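Local coordinates for trichomaglin (Trichosanthes lepiniana, PDB 1SGL), which is an S-like ribonuclease of the RNase T2 family and probably cleaves single-stranded RNA by acid-base catalysis, at residues Q100-H105 against K114-Y119. Residues are numbered along the deposited sequence; the frame is centred on the assembly and turned at random.
With SO4 (sulfate ion), chain B.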
loop_
_atom_site.group_PDB
_atom_site.type_symbol
_atom_site.label_atom_id
_atom_site.label_comp_id
_atom_site.label_asym_id
_atom_site.label_seq_id
_atom_site.Cartn_x
_atom_site.Cartn_y
_atom_site.Cartn_z
ATOM N N GLN A 100 11.439 4.051 6.284
ATOM C CA GLN A 100 12.018 3.068 5.387
ATOM C C GLN A 100 11.529 3.262 3.951
ATOM O O GLN A 100 12.330 3.224 3.013
ATOM C CB GLN A 100 11.669 1.657 5.836
ATOM C CG GLN A 100 12.174 0.603 4.871
ATOM C CD GLN A 100 11.203 -0.537 4.707
ATOM O OE1 GLN A 100 10.024 -0.319 4.439
ATOM N NE2 GLN A 100 11.688 -1.762 4.866
ATOM N N GLN A 101 10.222 3.470 3.783
ATOM C CA GLN A 101 9.659 3.662 2.449
ATOM C C GLN A 101 10.230 4.900 1.794
ATOM O O GLN A 101 10.569 4.885 0.607
ATOM C CB GLN A 101 8.134 3.766 2.503
ATOM C CG GLN A 101 7.460 2.440 2.781
ATOM C CD GLN A 101 7.766 1.414 1.708
ATOM O OE1 GLN A 101 7.481 1.630 0.537
ATOM N NE2 GLN A 101 8.355 0.295 2.105
ATOM N N TYR A 102 10.346 5.975 2.565
ATOM C CA TYR A 102 10.892 7.207 2.020
ATOM C C TYR A 102 12.359 7.081 1.598
ATOM O O TYR A 102 12.728 7.486 0.497
ATOM C CB TYR A 102 10.792 8.354 3.019
ATOM C CG TYR A 102 11.511 9.574 2.498
ATOM C CD1 TYR A 102 11.017 10.265 1.394
ATOM C CD2 TYR A 102 12.738 9.981 3.041
ATOM C CE1 TYR A 102 11.718 11.322 0.835
ATOM C CE2 TYR A 102 13.453 11.041 2.482
ATOM C CZ TYR A 102 12.934 11.705 1.377
ATOM O OH TYR A 102 13.614 12.750 0.794
ATOM N N GLU A 103 13.194 6.538 2.479
ATOM C CA GLU A 103 14.615 6.398 2.185
ATOM C C GLU A 103 14.900 5.373 1.079
ATOM O O GLU A 103 15.681 5.626 0.166
ATOM C CB GLU A 103 15.383 6.001 3.446
ATOM C CG GLU A 103 15.325 7.009 4.590
ATOM C CD GLU A 103 16.256 6.629 5.740
ATOM O OE1 GLU A 103 16.318 5.428 6.095
ATOM O OE2 GLU A 103 16.924 7.527 6.297
ATOM N N LYS A 104 14.260 4.218 1.169
ATOM C CA LYS A 104 14.478 3.165 0.192
ATOM C C LYS A 104 13.892 3.446 -1.195
ATOM O O LYS A 104 14.489 3.068 -2.207
ATOM C CB LYS A 104 13.919 1.848 0.733
ATOM C CG LYS A 104 14.364 0.617 -0.030
ATOM C CD LYS A 104 13.790 -0.647 0.590
ATOM C CE LYS A 104 14.180 -1.876 -0.211
ATOM N NZ LYS A 104 13.524 -3.106 0.326
ATOM N N HIS A 105 12.749 4.128 -1.256
ATOM C CA HIS A 105 12.110 4.384 -2.545
ATOM C C HIS A 105 11.867 5.841 -2.919
ATOM O O HIS A 105 12.099 6.241 -4.064
ATOM C CB HIS A 105 10.776 3.635 -2.611
ATOM C CG HIS A 105 10.885 2.173 -2.317
ATOM N ND1 HIS A 105 11.682 1.325 -3.053
ATOM C CD2 HIS A 105 10.291 1.409 -1.370
ATOM C CE1 HIS A 105 11.576 0.097 -2.573
ATOM N NE2 HIS A 105 10.737 0.121 -1.552
ATOM N N LYS A 114 10.257 15.536 -4.937
ATOM C CA LYS A 114 11.417 16.105 -4.259
ATOM C C LYS A 114 11.218 16.293 -2.763
ATOM O O LYS A 114 10.495 17.187 -2.335
ATOM C CB LYS A 114 11.783 17.457 -4.879
ATOM C CG LYS A 114 12.167 17.395 -6.351
ATOM C CD LYS A 114 12.553 18.774 -6.871
ATOM C CE LYS A 114 12.879 18.742 -8.357
ATOM N NZ LYS A 114 13.351 20.073 -8.842
ATOM N N GLY A 115 11.858 15.444 -1.972
ATOM C CA GLY A 115 11.754 15.573 -0.532
ATOM C C GLY A 115 10.627 14.839 0.164
ATOM O O GLY A 115 9.614 14.478 -0.444
ATOM N N GLU A 116 10.822 14.637 1.465
ATOM C CA GLU A 116 9.865 13.952 2.325
ATOM C C GLU A 116 8.442 14.451 2.214
ATOM O O GLU A 116 7.531 13.692 1.906
ATOM C CB GLU A 116 10.287 14.076 3.783
ATOM C CG GLU A 116 11.347 13.117 4.202
ATOM C CD GLU A 116 11.653 13.234 5.675
ATOM O OE1 GLU A 116 10.713 13.102 6.486
ATOM O OE2 GLU A 116 12.829 13.458 6.016
ATOM N N TRP A 117 8.262 15.734 2.494
ATOM C CA TRP A 117 6.947 16.349 2.465
ATOM C C TRP A 117 6.120 15.974 1.244
ATOM O O TRP A 117 5.010 15.458 1.367
ATOM C CB TRP A 117 7.077 17.867 2.525
ATOM C CG TRP A 117 5.824 18.505 2.974
ATOM C CD1 TRP A 117 5.296 18.467 4.231
ATOM C CD2 TRP A 117 4.906 19.249 2.170
ATOM N NE1 TRP A 117 4.102 19.144 4.260
ATOM C CE2 TRP A 117 3.838 19.635 3.008
ATOM C CE3 TRP A 117 4.881 19.626 0.820
ATOM C CZ2 TRP A 117 2.748 20.384 2.541
ATOM C CZ3 TRP A 117 3.796 20.371 0.354
ATOM C CH2 TRP A 117 2.744 20.741 1.215
ATOM N N ASN A 118 6.674 16.249 0.070
ATOM C CA ASN A 118 6.015 15.967 -1.193
ATOM C C ASN A 118 5.753 14.473 -1.378
ATOM O O ASN A 118 4.764 14.087 -1.993
ATOM C CB ASN A 118 6.872 16.510 -2.342
ATOM C CG ASN A 118 6.182 16.407 -3.686
ATOM O OD1 ASN A 118 5.027 16.808 -3.841
ATOM N ND2 ASN A 118 6.895 15.877 -4.674
ATOM N N TYR A 119 6.638 13.638 -0.847
ATOM C CA TYR A 119 6.469 12.197 -0.962
ATOM C C TYR A 119 5.208 11.745 -0.217
ATOM O O TYR A 119 4.355 11.069 -0.787
ATOM C CB TYR A 119 7.689 11.471 -0.403
ATOM C CG TYR A 119 7.583 9.963 -0.454
ATOM C CD1 TYR A 119 7.564 9.277 -1.674
ATOM C CD2 TYR A 119 7.504 9.217 0.723
ATOM C CE1 TYR A 119 7.472 7.878 -1.713
ATOM C CE2 TYR A 119 7.414 7.838 0.698
ATOM C CZ TYR A 119 7.399 7.168 -0.516
ATOM O OH TYR A 119 7.322 5.791 -0.510
HETATM S S SO4 B . 9.411 -2.810 0.306
HETATM O O1 SO4 B . 10.276 -3.988 0.113
HETATM O O2 SO4 B . 10.255 -1.606 0.399
HETATM O O3 SO4 B . 8.643 -2.973 1.551
HETATM O O4 SO4 B . 8.472 -2.676 -0.827
#
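One face of the Y102 ring lies under the E116 side chain: CG of E116 stands 3.5 Å from the ring centroid and 14° off the ring normal, a CH-pi contact. The edge of Y102 turns toward the face of Y119. Centroids 5.7 Å apart and planes at 60° define an offset edge-to-face pair, with Y102 CD1 3.7 Å from Y119 CD2. The H105 ring has K104 CG over one face and sulfate O2 at its edge, near the plane. Y102 reaches its place because its CG is anti to the backbone N (chi1 173°), which carries the hydroxyl across to the helix start, where OH lies 3.6 Å from CA of the N-cap residue G115. Farther along, Y119 OH packs 3.7 Å from Q101 CB and hydrogen-bonds to the L45 carbonyl, while E116 OE2 accepts from D64 N. H105 NE2 donates to sulfate O2 at 2.6 Å, and Q101 NE2 reaches the same oxygen at 3.2 Å; H43 NE2 also bonds this ion, probably from the crystallisation liquor, whose place is consistent with a phosphate-binding site, as in T2 ribonucleases. The aromatic packing thus joins the sulfate-binding helix 97-106 to the first turn of helix 116-129, beside strand 40-47, which supplies H43 and L45.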